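PDB 3ML4: protein Dok-7 from Mus musculus, which activates the receptor tyrosine kinase MuSK in muscle as a dimeric membrane adaptor, binding phosphoinositides through its PH domain and promoting synapse formation. Local coordinates for residues Ala83-Leu87 with Pro150-Gln155. Numbering follows the deposited sequence.
Sequences AIICL and PTVMGQ
Ile-85 meets Pro-150 and Val-152 where the PH domain of Dok-7 packs against its PTB domain, itself of the PH superfold. The strand holding Ala-83 to Cys-86 belongs to the PH sheet, while Val-152 to Gln-155 lie on an outermost strand of the PTB sheet; the end-to-end directions of the two segments differ by 35°, and they meet mainly through side chains.

The apolar contacts begin with the Pro-150 ring, whose CG lies 4.0 Å from Ala-83 CB and whose CB lies 3.9 Å from Ile-85 CG1. Alanine's small methyl lets the ring lie near the PH strand, and proline offers a compact, rigid hydrocarbon surface. Beta-branched Ile-85 divides its contacts: CG1, beside the backbone N (chi1 -53°), turns to Pro-150, whereas CG2 reaches Val-152 CG2 at 4.0 Å. Were Ile-85 replaced by an alanine, the proline ring and the valine methyl would probably lose their shared partner and a gap would open between the domains. His-136 of the PTB sheet also touches Ile-85, and Met-92 of the PH sheet touches both Ala-83 and Pro-150.

Beyond Ile-85 the contacts become mixed. Val-152 CG2 also packs 3.7 Å from the carbonyl O of Cys-86. At the solvent-exposed end of the contact, Gln-155 suits its place, its extended chain crossing Leu-87 at about a right angle and bringing amide NE2 to 3.4 Å from Leu-87 CD2.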
loop_
_atom_site.group_PDB
_atom_site.type_symbol
_atom_site.label_atom_id
_atom_site.label_comp_id
_atom_site.label_asym_id
_atom_site.label_seq_id
_atom_site.Cartn_x
_atom_site.Cartn_y
_atom_site.Cartn_z
ATOM N N ALA B 83 -18.734 -0.344 -10.534
ATOM C CA ALA B 83 -18.482 -1.569 -9.813
ATOM C C ALA B 83 -17.107 -1.502 -9.172
ATOM O O ALA B 83 -16.108 -1.248 -9.851
ATOM C CB ALA B 83 -18.577 -2.756 -10.751
ATOM N N ILE B 84 -17.074 -1.690 -7.857
ATOM C CA ILE B 84 -15.840 -1.990 -7.144
ATOM C C ILE B 84 -15.791 -3.504 -7.037
ATOM O O ILE B 84 -16.559 -4.116 -6.290
ATOM C CB ILE B 84 -15.778 -1.302 -5.753
ATOM C CG1 ILE B 84 -15.567 0.202 -5.929
ATOM C CG2 ILE B 84 -14.646 -1.873 -4.897
ATOM C CD1 ILE B 84 -16.045 1.038 -4.761
ATOM N N ILE B 85 -14.908 -4.101 -7.828
ATOM C CA ILE B 85 -14.785 -5.551 -7.904
ATOM C C ILE B 85 -13.814 -6.055 -6.845
ATOM O O ILE B 85 -12.692 -5.562 -6.732
ATOM C CB ILE B 85 -14.327 -6.014 -9.302
ATOM C CG1 ILE B 85 -15.234 -5.418 -10.381
ATOM C CG2 ILE B 85 -14.314 -7.554 -9.386
ATOM C CD1 ILE B 85 -14.588 -5.305 -11.730
ATOM N N CYS B 86 -14.267 -7.031 -6.067
ATOM C CA CYS B 86 -13.460 -7.613 -5.015
ATOM C C CYS B 86 -13.408 -9.123 -5.177
ATOM O O CYS B 86 -14.264 -9.709 -5.846
ATOM C CB CYS B 86 -14.038 -7.252 -3.648
ATOM S SG CYS B 86 -14.232 -5.479 -3.392
ATOM N N LEU B 87 -12.405 -9.752 -4.565
ATOM C CA LEU B 87 -12.301 -11.213 -4.583
ATOM C C LEU B 87 -13.573 -11.866 -4.052
ATOM O O LEU B 87 -14.055 -12.845 -4.623
ATOM C CB LEU B 87 -11.069 -11.695 -3.810
ATOM C CG LEU B 87 -9.719 -11.330 -4.438
ATOM C CD1 LEU B 87 -8.577 -11.539 -3.445
ATOM C CD2 LEU B 87 -9.481 -12.110 -5.733
ATOM N N PRO B 150 -20.162 -7.972 -11.593
ATOM C CA PRO B 150 -18.936 -8.709 -11.921
ATOM C C PRO B 150 -18.482 -9.671 -10.826
ATOM O O PRO B 150 -18.467 -9.313 -9.649
ATOM C CB PRO B 150 -17.899 -7.600 -12.121
ATOM C CG PRO B 150 -18.689 -6.404 -12.467
ATOM C CD PRO B 150 -19.959 -6.516 -11.688
ATOM N N THR B 151 -18.142 -10.891 -11.232
ATOM C CA THR B 151 -17.554 -11.885 -10.334
ATOM C C THR B 151 -16.201 -12.334 -10.872
ATOM O O THR B 151 -16.001 -12.402 -12.082
ATOM C CB THR B 151 -18.466 -13.122 -10.139
ATOM O OG1 THR B 151 -18.733 -13.728 -11.408
ATOM C CG2 THR B 151 -19.780 -12.734 -9.477
ATOM N N VAL B 152 -15.283 -12.638 -9.961
ATOM C CA VAL B 152 -13.919 -13.033 -10.307
ATOM C C VAL B 152 -13.883 -14.501 -10.718
ATOM O O VAL B 152 -14.262 -15.376 -9.939
ATOM C CB VAL B 152 -12.942 -12.760 -9.125
ATOM C CG1 VAL B 152 -11.572 -13.414 -9.353
ATOM C CG2 VAL B 152 -12.792 -11.265 -8.902
HETATM N N MSE B 153 -13.423 -14.753 -11.939
HETATM C CA MSE B 153 -13.369 -16.099 -12.510
HETATM C C MSE B 153 -11.947 -16.639 -12.692
HETATM O O MSE B 153 -11.764 -17.801 -13.056
HETATM C CB MSE B 153 -14.095 -16.132 -13.854
HETATM C CG MSE B 153 -13.643 -15.052 -14.817
HETATM SE SE MSE B 153 -13.810 -15.580 -16.685
HETATM C CE MSE B 153 -13.553 -13.831 -17.479
ATOM N N GLY B 154 -10.954 -15.790 -12.456
ATOM C CA GLY B 154 -9.551 -16.174 -12.585
ATOM C C GLY B 154 -8.674 -15.135 -11.925
ATOM O O GLY B 154 -8.901 -13.938 -12.099
ATOM N N GLN B 155 -7.685 -15.592 -11.156
ATOM C CA GLN B 155 -6.794 -14.696 -10.412
ATOM C C GLN B 155 -5.350 -15.197 -10.342
ATOM O O GLN B 155 -5.102 -16.378 -10.105
ATOM C CB GLN B 155 -7.330 -14.440 -9.000
ATOM C CG GLN B 155 -7.468 -15.692 -8.134
ATOM C CD GLN B 155 -7.943 -15.385 -6.725
ATOM O OE1 GLN B 155 -9.007 -15.838 -6.305
ATOM N NE2 GLN B 155 -7.156 -14.606 -5.988
#